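Oligopeptide-binding protein oppA (Lactococcus lactis, PDB 3DRF) captures oligopeptides in a voluminous cavity that closes round them like a Venus fly-trap, and serves the OppABCDF transporter in their uptake. Local coordinates at residues 114-119 with 169-174; 304-309 with 534-539; 411-416 with 466-471. All coordinates share one frame; numbering follows the deposited sequence.

How the contacts relate
All three contacts are largely buried, but contact 1 is peripheral, about 25 Å from the centre of the chain, whereas contacts 2 and 3 lie nearer, at about 16 and 19 Å, on the other side of it. Contact 1 lays the start of a helix on an antiparallel sheet, through apolar side chains and one lysine bond. Contacts 2 and 3 share one mixed sheet, in which strand 292-307 of contact 2 neighbours strand 468-474 of contact 3. Contact 2 is an antiparallel pair rich in aromatic and aliphatic packing; contact 3 is a more polar parallel pair with aspartates, a threonine and waters, and its R416 makes a weak bond to the bound peptide.

Contact 1: residues 114-119 with 169-174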
loop_
_atom_site.group_PDB
_atom_site.type_symbol
_atom_site.label_atom_id
_atom_site.label_comp_id
_atom_site.label_asym_id
_atom_site.label_seq_id
_atom_site.Cartn_x
_atom_site.Cartn_y
_atom_site.Cartn_z
ATOM N N VAL A 114 -2.122 5.754 26.869
ATOM C CA VAL A 114 -2.726 4.923 25.835
ATOM C C VAL A 114 -3.476 3.743 26.444
ATOM O O VAL A 114 -2.948 3.034 27.299
ATOM C CB VAL A 114 -1.669 4.393 24.848
ATOM C CG1 VAL A 114 -2.334 3.608 23.728
ATOM C CG2 VAL A 114 -0.844 5.541 24.287
ATOM N N THR A 115 -4.743 3.636 26.115
ATOM C CA THR A 115 -5.649 2.683 26.761
ATOM C C THR A 115 -6.267 1.692 25.792
ATOM O O THR A 115 -6.207 1.824 24.601
ATOM C CB THR A 115 -6.863 3.453 27.444
ATOM O OG1 THR A 115 -7.706 3.991 26.427
ATOM C CG2 THR A 115 -6.327 4.557 28.418
ATOM N N ALA A 116 -6.953 0.717 26.356
ATOM C CA ALA A 116 -7.695 -0.323 25.598
ATOM C C ALA A 116 -8.675 0.351 24.598
ATOM O O ALA A 116 -8.773 -0.065 23.448
ATOM C CB ALA A 116 -8.466 -1.243 26.609
ATOM N N LYS A 117 -9.379 1.382 25.046
ATOM C CA LYS A 117 -10.302 2.091 24.165
ATOM C C LYS A 117 -9.624 2.743 22.919
ATOM O O LYS A 117 -10.195 2.766 21.873
ATOM C CB LYS A 117 -11.050 3.172 24.975
ATOM C CG LYS A 117 -11.992 4.106 24.144
ATOM C CD LYS A 117 -13.075 3.293 23.356
ATOM C CE LYS A 117 -13.989 4.309 22.577
ATOM N NZ LYS A 117 -15.010 3.493 21.786
ATOM N N ASP A 118 -8.382 3.232 23.082
ATOM C CA ASP A 118 -7.608 3.791 21.935
ATOM C C ASP A 118 -7.382 2.746 20.828
ATOM O O ASP A 118 -7.321 3.062 19.712
ATOM C CB ASP A 118 -6.267 4.346 22.446
ATOM C CG ASP A 118 -6.432 5.542 23.383
ATOM O OD1 ASP A 118 -7.430 6.227 23.276
ATOM O OD2 ASP A 118 -5.570 5.714 24.188
ATOM N N TYR A 119 -7.170 1.507 21.258
ATOM C CA TYR A 119 -7.011 0.397 20.281
ATOM C C TYR A 119 -8.326 0.038 19.538
ATOM O O TYR A 119 -8.350 -0.076 18.366
ATOM C CB TYR A 119 -6.416 -0.813 21.027
ATOM C CG TYR A 119 -6.195 -1.971 20.061
ATOM C CD1 TYR A 119 -5.277 -1.885 18.984
ATOM C CD2 TYR A 119 -6.947 -3.118 20.182
ATOM C CE1 TYR A 119 -5.112 -2.957 18.089
ATOM C CE2 TYR A 119 -6.790 -4.192 19.299
ATOM C CZ TYR A 119 -5.887 -4.092 18.249
ATOM O OH TYR A 119 -5.731 -5.161 17.369
ATOM N N LYS A 169 -5.361 -1.689 30.026
ATOM C CA LYS A 169 -4.297 -1.900 29.030
ATOM C C LYS A 169 -4.496 -3.163 28.160
ATOM O O LYS A 169 -3.685 -3.452 27.350
ATOM C CB LYS A 169 -2.928 -1.944 29.768
ATOM C CG LYS A 169 -2.511 -0.633 30.428
ATOM C CD LYS A 169 -2.039 0.380 29.395
ATOM C CE LYS A 169 -1.675 1.722 30.127
ATOM N NZ LYS A 169 -0.862 2.595 29.242
ATOM N N VAL A 170 -5.608 -3.845 28.371
ATOM C CA VAL A 170 -5.844 -5.165 27.717
ATOM C C VAL A 170 -7.088 -5.134 26.831
ATOM O O VAL A 170 -8.099 -4.655 27.184
ATOM C CB VAL A 170 -5.973 -6.303 28.786
ATOM C CG1 VAL A 170 -6.083 -7.707 28.102
ATOM C CG2 VAL A 170 -4.784 -6.263 29.800
ATOM N N ILE A 171 -6.927 -5.684 25.635
ATOM C CA ILE A 171 -8.022 -5.854 24.681
ATOM C C ILE A 171 -8.084 -7.314 24.193
ATOM O O ILE A 171 -7.132 -7.864 23.793
ATOM C CB ILE A 171 -7.847 -4.945 23.425
ATOM C CG1 ILE A 171 -7.445 -3.513 23.852
ATOM C CG2 ILE A 171 -9.220 -4.901 22.674
ATOM C CD1 ILE A 171 -5.876 -3.233 23.719
ATOM N N LYS A 172 -9.262 -7.889 24.275
ATOM C CA LYS A 172 -9.539 -9.210 23.702
ATOM C C LYS A 172 -10.310 -9.035 22.396
ATOM O O LYS A 172 -11.342 -8.417 22.354
ATOM C CB LYS A 172 -10.429 -10.027 24.661
ATOM C CG LYS A 172 -10.788 -11.438 24.170
ATOM C CD LYS A 172 -11.793 -12.130 25.166
ATOM C CE LYS A 172 -12.837 -12.946 24.381
ATOM N NZ LYS A 172 -13.810 -13.632 25.318
ATOM N N VAL A 173 -9.808 -9.627 21.341
ATOM C CA VAL A 173 -10.479 -9.657 20.015
ATOM C C VAL A 173 -10.902 -11.092 19.671
ATOM O O VAL A 173 -10.115 -11.982 19.636
ATOM C CB VAL A 173 -9.540 -9.123 18.896
ATOM C CG1 VAL A 173 -10.254 -9.135 17.530
ATOM C CG2 VAL A 173 -8.969 -7.717 19.299
ATOM N N GLN A 174 -12.195 -11.276 19.494
ATOM C CA GLN A 174 -12.800 -12.567 19.163
ATOM C C GLN A 174 -12.997 -12.702 17.663
ATOM O O GLN A 174 -13.728 -11.965 17.064
ATOM C CB GLN A 174 -14.173 -12.692 19.884
ATOM C CG GLN A 174 -14.895 -14.017 19.616
ATOM C CD GLN A 174 -14.167 -15.203 20.251
ATOM O OE1 GLN A 174 -14.142 -15.284 21.431
ATOM N NE2 GLN A 174 -13.583 -16.076 19.447
#
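The first turn of helix 116-127 lies on strand 170-174 of a four-stranded antiparallel sheet, with A116 and Y119 set against I171. A116 suits the closest approach because its single methyl lets the backbones come near: I171 CG1 packs 3.6 Å from A116 CA, and A116 CB stands 3.5 Å from V170 O. Further on, I171 CD1 reaches Y119 CB at 3.7 Å, while I171 CG2 lies in the plane of the Y119 ring at its edge. That ring, with CG anti to the backbone N (chi1 -178°), extends along the strand until CE2 is 4.1 Å from V173 CG2. I171 and V173, two residues apart in the strand, thus offer the helix an apolar surface.

The helix begins with a capping box, T115 N giving a bond to D118 OD2 and D118 N a weak one to T115 OG1. Just before it, V114 O receives K169 NZ at 2.9 Å, in the carbonyl plane. A lysine has the length for this: bent at chi2 (-75°), it folds back toward the helix start, and its ammonium also forms a salt bridge with E113. The Y119 hydroxyl is bonded to that of Y123, on the same helix, and to L191 O.

Contact 2: residues 304-309 with 534-539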
loop_
_atom_site.group_PDB
_atom_site.type_symbol
_atom_site.label_atom_id
_atom_site.label_comp_id
_atom_site.label_asym_id
_atom_site.label_seq_id
_atom_site.Cartn_x
_atom_site.Cartn_y
_atom_site.Cartn_z
ATOM N N LEU A 304 1.425 -2.844 -11.007
ATOM C CA LEU A 304 0.462 -3.593 -11.799
ATOM C C LEU A 304 -0.412 -2.661 -12.595
ATOM O O LEU A 304 -0.630 -1.563 -12.260
ATOM C CB LEU A 304 -0.386 -4.555 -10.918
ATOM C CG LEU A 304 -1.426 -3.859 -10.041
ATOM C CD1 LEU A 304 -2.316 -4.973 -9.464
ATOM C CD2 LEU A 304 -0.776 -3.018 -8.874
ATOM N N MET A 305 -0.837 -3.189 -13.718
ATOM C CA MET A 305 -1.763 -2.497 -14.567
ATOM C C MET A 305 -3.210 -2.980 -14.267
ATOM O O MET A 305 -3.508 -4.140 -14.248
ATOM C CB MET A 305 -1.384 -2.822 -16.034
ATOM C CG MET A 305 -2.280 -2.102 -17.082
ATOM S SD MET A 305 -1.565 -2.143 -18.779
ATOM C CE MET A 305 -1.584 -3.941 -19.106
ATOM N N TYR A 306 -4.098 -2.029 -14.042
ATOM C CA TYR A 306 -5.510 -2.266 -13.735
ATOM C C TYR A 306 -6.401 -1.993 -14.928
ATOM O O TYR A 306 -6.178 -1.042 -15.651
ATOM C CB TYR A 306 -5.983 -1.270 -12.651
ATOM C CG TYR A 306 -5.523 -1.608 -11.234
ATOM C CD1 TYR A 306 -6.328 -2.384 -10.361
ATOM C CD2 TYR A 306 -4.307 -1.185 -10.756
ATOM C CE1 TYR A 306 -5.943 -2.690 -9.062
ATOM C CE2 TYR A 306 -3.918 -1.481 -9.445
ATOM C CZ TYR A 306 -4.735 -2.223 -8.627
ATOM O OH TYR A 306 -4.284 -2.517 -7.355
ATOM N N TYR A 307 -7.456 -2.792 -15.040
ATOM C CA TYR A 307 -8.565 -2.542 -15.990
ATOM C C TYR A 307 -9.828 -2.155 -15.196
ATOM O O TYR A 307 -10.156 -2.793 -14.224
ATOM C CB TYR A 307 -8.814 -3.798 -16.802
ATOM C CG TYR A 307 -7.633 -4.242 -17.672
ATOM C CD1 TYR A 307 -6.961 -3.350 -18.525
ATOM C CD2 TYR A 307 -7.194 -5.561 -17.612
ATOM C CE1 TYR A 307 -5.912 -3.776 -19.324
ATOM C CE2 TYR A 307 -6.148 -6.018 -18.420
ATOM C CZ TYR A 307 -5.526 -5.099 -19.262
ATOM O OH TYR A 307 -4.519 -5.517 -20.081
ATOM N N ASN A 308 -10.565 -1.184 -15.712
ATOM C CA ASN A 308 -11.767 -0.708 -15.034
ATOM C C ASN A 308 -12.953 -1.541 -15.518
ATOM O O ASN A 308 -13.382 -1.435 -16.643
ATOM C CB ASN A 308 -11.958 0.785 -15.350
ATOM C CG ASN A 308 -13.031 1.427 -14.487
ATOM O OD1 ASN A 308 -13.500 0.879 -13.553
ATOM N ND2 ASN A 308 -13.391 2.638 -14.842
ATOM N N LEU A 309 -13.486 -2.363 -14.613
ATOM C CA LEU A 309 -14.496 -3.369 -14.961
ATOM C C LEU A 309 -15.798 -3.260 -14.183
ATOM O O LEU A 309 -16.633 -4.062 -14.322
ATOM C CB LEU A 309 -13.902 -4.772 -14.715
ATOM C CG LEU A 309 -12.632 -5.062 -15.543
ATOM C CD1 LEU A 309 -12.071 -6.442 -15.079
ATOM C CD2 LEU A 309 -12.846 -5.089 -17.071
ATOM N N ALA A 534 -6.822 -12.033 -15.869
ATOM C CA ALA A 534 -6.218 -10.820 -16.400
ATOM C C ALA A 534 -7.090 -9.583 -16.117
ATOM O O ALA A 534 -7.153 -8.673 -16.879
ATOM C CB ALA A 534 -5.951 -10.987 -17.934
ATOM N N TYR A 535 -7.691 -9.577 -14.934
ATOM C CA TYR A 535 -8.333 -8.359 -14.449
ATOM C C TYR A 535 -7.296 -7.300 -14.074
ATOM O O TYR A 535 -7.591 -6.156 -14.154
ATOM C CB TYR A 535 -9.195 -8.683 -13.225
ATOM C CG TYR A 535 -10.337 -9.693 -13.464
ATOM C CD1 TYR A 535 -11.116 -9.685 -14.614
ATOM C CD2 TYR A 535 -10.643 -10.658 -12.504
ATOM C CE1 TYR A 535 -12.168 -10.591 -14.778
ATOM C CE2 TYR A 535 -11.688 -11.556 -12.678
ATOM C CZ TYR A 535 -12.437 -11.494 -13.788
ATOM O OH TYR A 535 -13.516 -12.339 -14.011
ATOM N N VAL A 536 -6.105 -7.772 -13.695
ATOM C CA VAL A 536 -4.932 -6.909 -13.513
ATOM C C VAL A 536 -3.753 -7.673 -14.135
ATOM O O VAL A 536 -3.799 -8.869 -14.258
ATOM C CB VAL A 536 -4.674 -6.605 -12.010
ATOM C CG1 VAL A 536 -5.877 -5.841 -11.389
ATOM C CG2 VAL A 536 -4.372 -7.909 -11.228
ATOM N N ILE A 537 -2.744 -6.923 -14.514
ATOM C CA ILE A 537 -1.529 -7.493 -15.102
ATOM C C ILE A 537 -0.322 -7.041 -14.223
ATOM O O ILE A 537 -0.069 -5.909 -14.046
ATOM C CB ILE A 537 -1.299 -6.958 -16.553
ATOM C CG1 ILE A 537 -2.536 -7.157 -17.490
ATOM C CG2 ILE A 537 -0.028 -7.588 -17.173
ATOM C CD1 ILE A 537 -2.910 -8.644 -17.748
ATOM N N PRO A 538 0.431 -8.024 -13.708
ATOM C CA PRO A 538 1.598 -7.663 -12.871
ATOM C C PRO A 538 2.611 -6.909 -13.742
ATOM O O PRO A 538 2.822 -7.271 -14.858
ATOM C CB PRO A 538 2.186 -9.012 -12.445
ATOM C CG PRO A 538 1.038 -10.008 -12.629
ATOM C CD PRO A 538 0.274 -9.497 -13.818
ATOM N N THR A 539 3.253 -5.916 -13.207
ATOM C CA THR A 539 4.256 -5.113 -13.969
ATOM C C THR A 539 5.693 -5.403 -13.473
ATOM O O THR A 539 6.414 -6.092 -14.087
ATOM C CB THR A 539 3.862 -3.607 -13.958
ATOM O OG1 THR A 539 2.523 -3.520 -14.445
ATOM C CG2 THR A 539 4.802 -2.820 -14.895
HETATM O O HOH W 1 -9.345 -4.855 -12.448
#
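M305 and I537 lie side by side on one face of the antiparallel pair formed by strands 292-307 and 536-549, pointing the same way, with M305 CE 3.7 Å from I537 CG1. The bend at chi3 (64°) in the otherwise extended methionine turns its methyl toward the isoleucine, a task suited to a long, flexible apolar chain. Behind them the backbones pair closely: M305 N bonds I537 O at 2.8 Å, and I537 N returns the bond to M305 O.

V536 stands on the other face, between two neighbours. Its CG1 runs alongside the Y306 ring, 3.6 Å from Y306 CD1, and the L304 side chain crosses that of V536 obliquely, bringing L304 CD1 to V536 CB. A beta-branched valine suits this place, CG1 facing Y306 and CB facing L304; the Y306 hydroxyl goes on to W473.

The Y307 ring lies at a slant across the I537 side chain. The carbonyl oxygen A534 O meets the ring edge in its plane, 3.2 Å from Y307 CD2, while I537 CG1 lies 3.7 Å from Y307 OH, which makes a weak bond to R333 O. With an alanine here, I537 and the A534 carbonyl would probably lose the ring they rest against, opening a gap toward helix 330-339.

Beyond the paired residues the strands diverge. Y307 N makes only a weak bond to Y535 O, and a water bridges Y307 O and Y535 O by donating to both. L309 and Y535 cross at about a right angle there, L309 CD1 3.4 Å from CD1 of the Y535 ring, which stacks on F496.

Alternating hydrogen-bonded (M305 with I537) and non-hydrogen-bonded pairs (L304 with P538, Y306 with V536) mark an antiparallel strand pair, here in the mixed sheet of a family 5 solute-binding protein.

Contact 3: residues 411-416 with 466-471; sequences LVYAAR and WDITDG
Y413 sets the edge of its ring against the carboxylate of D470, the two planes standing 88° apart. Its hydroxyl OH gives a short bond of 2.5 Å to D470 OD2, which accepts through its syn lone pair. A water donates to both Y413 OH and D470 OD1, and a second links R416 N to D470 OD2, engaging both carboxylate oxygens, whereas the backbone D470 N, buried by this contact, has no partner. Tyrosine suits the place: with CG anti to the backbone N (chi1 179°), its ring brings Y413 CD1 within 3.8 Å of I468 CG2 on the way to the aspartate.

The parallel strands pair through A414 N to I468 O and through V412 O, which accepts from both I468 N and D467 N. D467 adds a side-chain grip: its OD2 takes V412 N at 2.8 Å, nearly straight at 172°, through the anti lone pair, while OD1 forms a salt bridge with R323. T469 OG1 donates to A414 O at 2.7 Å, a bond that a small hydroxyl can make at the inverse gamma turn centred on A414.

The R416 guanidinium lies with one face over D470 O, NH1 bonding weakly to the backbone of the bound peptide.

Strand 468-474 runs between 407-414 and 292-307, and 439-442 borders 407-414; helix 450-458 packs on W466, and its W453 makes a cation-pi contact with R416 and a hydrogen bond with T469.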
loop_
_atom_site.group_PDB
_atom_site.type_symbol
_atom_site.label_atom_id
_atom_site.label_comp_id
_atom_site.label_asym_id
_atom_site.label_seq_id
_atom_site.Cartn_x
_atom_site.Cartn_y
_atom_site.Cartn_z
ATOM N N LEU A 411 -9.436 3.065 -26.036
ATOM C CA LEU A 411 -9.413 3.071 -24.553
ATOM C C LEU A 411 -8.655 4.286 -24.025
ATOM O O LEU A 411 -7.760 4.784 -24.623
ATOM C CB LEU A 411 -8.751 1.778 -24.001
ATOM C CG LEU A 411 -9.411 0.474 -24.518
ATOM C CD1 LEU A 411 -8.540 -0.761 -24.187
ATOM C CD2 LEU A 411 -10.758 0.291 -23.910
ATOM N N VAL A 412 -9.046 4.661 -22.822
ATOM C CA VAL A 412 -8.397 5.751 -22.100
ATOM C C VAL A 412 -7.440 5.194 -21.046
ATOM O O VAL A 412 -7.829 4.437 -20.208
ATOM C CB VAL A 412 -9.471 6.651 -21.404
ATOM C CG1 VAL A 412 -8.783 7.663 -20.483
ATOM C CG2 VAL A 412 -10.392 7.351 -22.445
ATOM N N TYR A 413 -6.218 5.679 -21.099
ATOM C CA TYR A 413 -5.142 5.258 -20.189
ATOM C C TYR A 413 -4.840 6.389 -19.213
ATOM O O TYR A 413 -4.273 7.397 -19.580
ATOM C CB TYR A 413 -3.907 4.994 -21.010
ATOM C CG TYR A 413 -2.594 4.541 -20.298
ATOM C CD1 TYR A 413 -2.573 3.962 -19.014
ATOM C CD2 TYR A 413 -1.364 4.668 -20.957
ATOM C CE1 TYR A 413 -1.366 3.554 -18.445
ATOM C CE2 TYR A 413 -0.214 4.264 -20.414
ATOM C CZ TYR A 413 -0.222 3.709 -19.141
ATOM O OH TYR A 413 0.929 3.281 -18.554
ATOM N N ALA A 414 -5.250 6.188 -17.971
ATOM C CA ALA A 414 -4.954 7.145 -16.881
ATOM C C ALA A 414 -3.507 6.923 -16.328
ATOM O O ALA A 414 -3.312 6.448 -15.240
ATOM C CB ALA A 414 -6.004 7.028 -15.736
ATOM N N ALA A 415 -2.513 7.207 -17.142
ATOM C CA ALA A 415 -1.124 7.118 -16.746
ATOM C C ALA A 415 -0.823 8.252 -15.757
ATOM O O ALA A 415 -1.376 9.326 -15.805
ATOM C CB ALA A 415 -0.215 7.195 -17.985
ATOM N N ARG A 416 0.085 7.928 -14.850
ATOM C CA ARG A 416 0.455 8.814 -13.750
ATOM C C ARG A 416 1.764 9.589 -13.988
ATOM O O ARG A 416 2.626 9.157 -14.684
ATOM C CB ARG A 416 0.595 7.985 -12.462
ATOM C CG ARG A 416 -0.657 7.137 -12.122
ATOM C CD ARG A 416 -0.604 6.600 -10.699
ATOM N NE ARG A 416 0.511 5.723 -10.522
ATOM C CZ ARG A 416 0.772 5.112 -9.394
ATOM N NH1 ARG A 416 0.030 5.317 -8.355
ATOM N NH2 ARG A 416 1.828 4.378 -9.297
ATOM N N TRP A 466 -12.148 6.109 -17.244
ATOM C CA TRP A 466 -10.848 5.519 -17.529
ATOM C C TRP A 466 -11.037 4.014 -17.787
ATOM O O TRP A 466 -11.955 3.406 -17.328
ATOM C CB TRP A 466 -9.836 5.777 -16.385
ATOM C CG TRP A 466 -10.239 5.065 -15.083
ATOM C CD1 TRP A 466 -11.103 5.516 -14.148
ATOM C CD2 TRP A 466 -9.731 3.802 -14.607
ATOM N NE1 TRP A 466 -11.184 4.607 -13.093
ATOM C CE2 TRP A 466 -10.361 3.549 -13.372
ATOM C CE3 TRP A 466 -8.842 2.865 -15.119
ATOM C CZ2 TRP A 466 -10.134 2.386 -12.645
ATOM C CZ3 TRP A 466 -8.630 1.711 -14.403
ATOM C CH2 TRP A 466 -9.251 1.490 -13.166
ATOM N N ASP A 467 -10.106 3.478 -18.569
ATOM C CA ASP A 467 -10.072 2.064 -18.883
ATOM C C ASP A 467 -8.857 1.297 -18.344
ATOM O O ASP A 467 -9.012 0.194 -17.886
ATOM C CB ASP A 467 -10.142 1.871 -20.421
ATOM C CG ASP A 467 -11.411 2.471 -21.014
ATOM O OD1 ASP A 467 -12.449 1.984 -20.618
ATOM O OD2 ASP A 467 -11.299 3.384 -21.826
ATOM N N ILE A 468 -7.685 1.904 -18.471
ATOM C CA ILE A 468 -6.409 1.286 -18.044
ATOM C C ILE A 468 -5.759 2.308 -17.124
ATOM O O ILE A 468 -5.775 3.474 -17.387
ATOM C CB ILE A 468 -5.468 1.073 -19.258
ATOM C CG1 ILE A 468 -6.123 0.185 -20.350
ATOM C CG2 ILE A 468 -4.098 0.438 -18.822
ATOM C CD1 ILE A 468 -5.321 0.244 -21.712
ATOM N N THR A 469 -5.157 1.843 -16.035
ATOM C CA THR A 469 -4.299 2.680 -15.191
ATOM C C THR A 469 -3.189 1.777 -14.633
ATOM O O THR A 469 -3.220 0.620 -14.746
ATOM C CB THR A 469 -5.109 3.461 -14.104
ATOM O OG1 THR A 469 -4.260 4.504 -13.589
ATOM C CG2 THR A 469 -5.466 2.549 -12.938
ATOM N N ASP A 470 -2.221 2.425 -13.995
ATOM C CA ASP A 470 -1.094 1.770 -13.306
ATOM C C ASP A 470 -1.182 2.092 -11.838
ATOM O O ASP A 470 -1.381 3.219 -11.490
ATOM C CB ASP A 470 0.238 2.323 -13.836
ATOM C CG ASP A 470 0.417 2.086 -15.333
ATOM O OD1 ASP A 470 0.206 0.943 -15.743
ATOM O OD2 ASP A 470 0.761 3.009 -16.026
ATOM N N GLY A 471 -1.081 1.058 -11.007
ATOM C CA GLY A 471 -0.992 1.244 -9.571
ATOM C C GLY A 471 0.341 0.679 -9.071
ATOM O O GLY A 471 1.012 -0.068 -9.716
HETATM O O HOH W 2 1.492 0.478 -18.105
HETATM O O HOH W 3 1.452 5.418 -14.855
#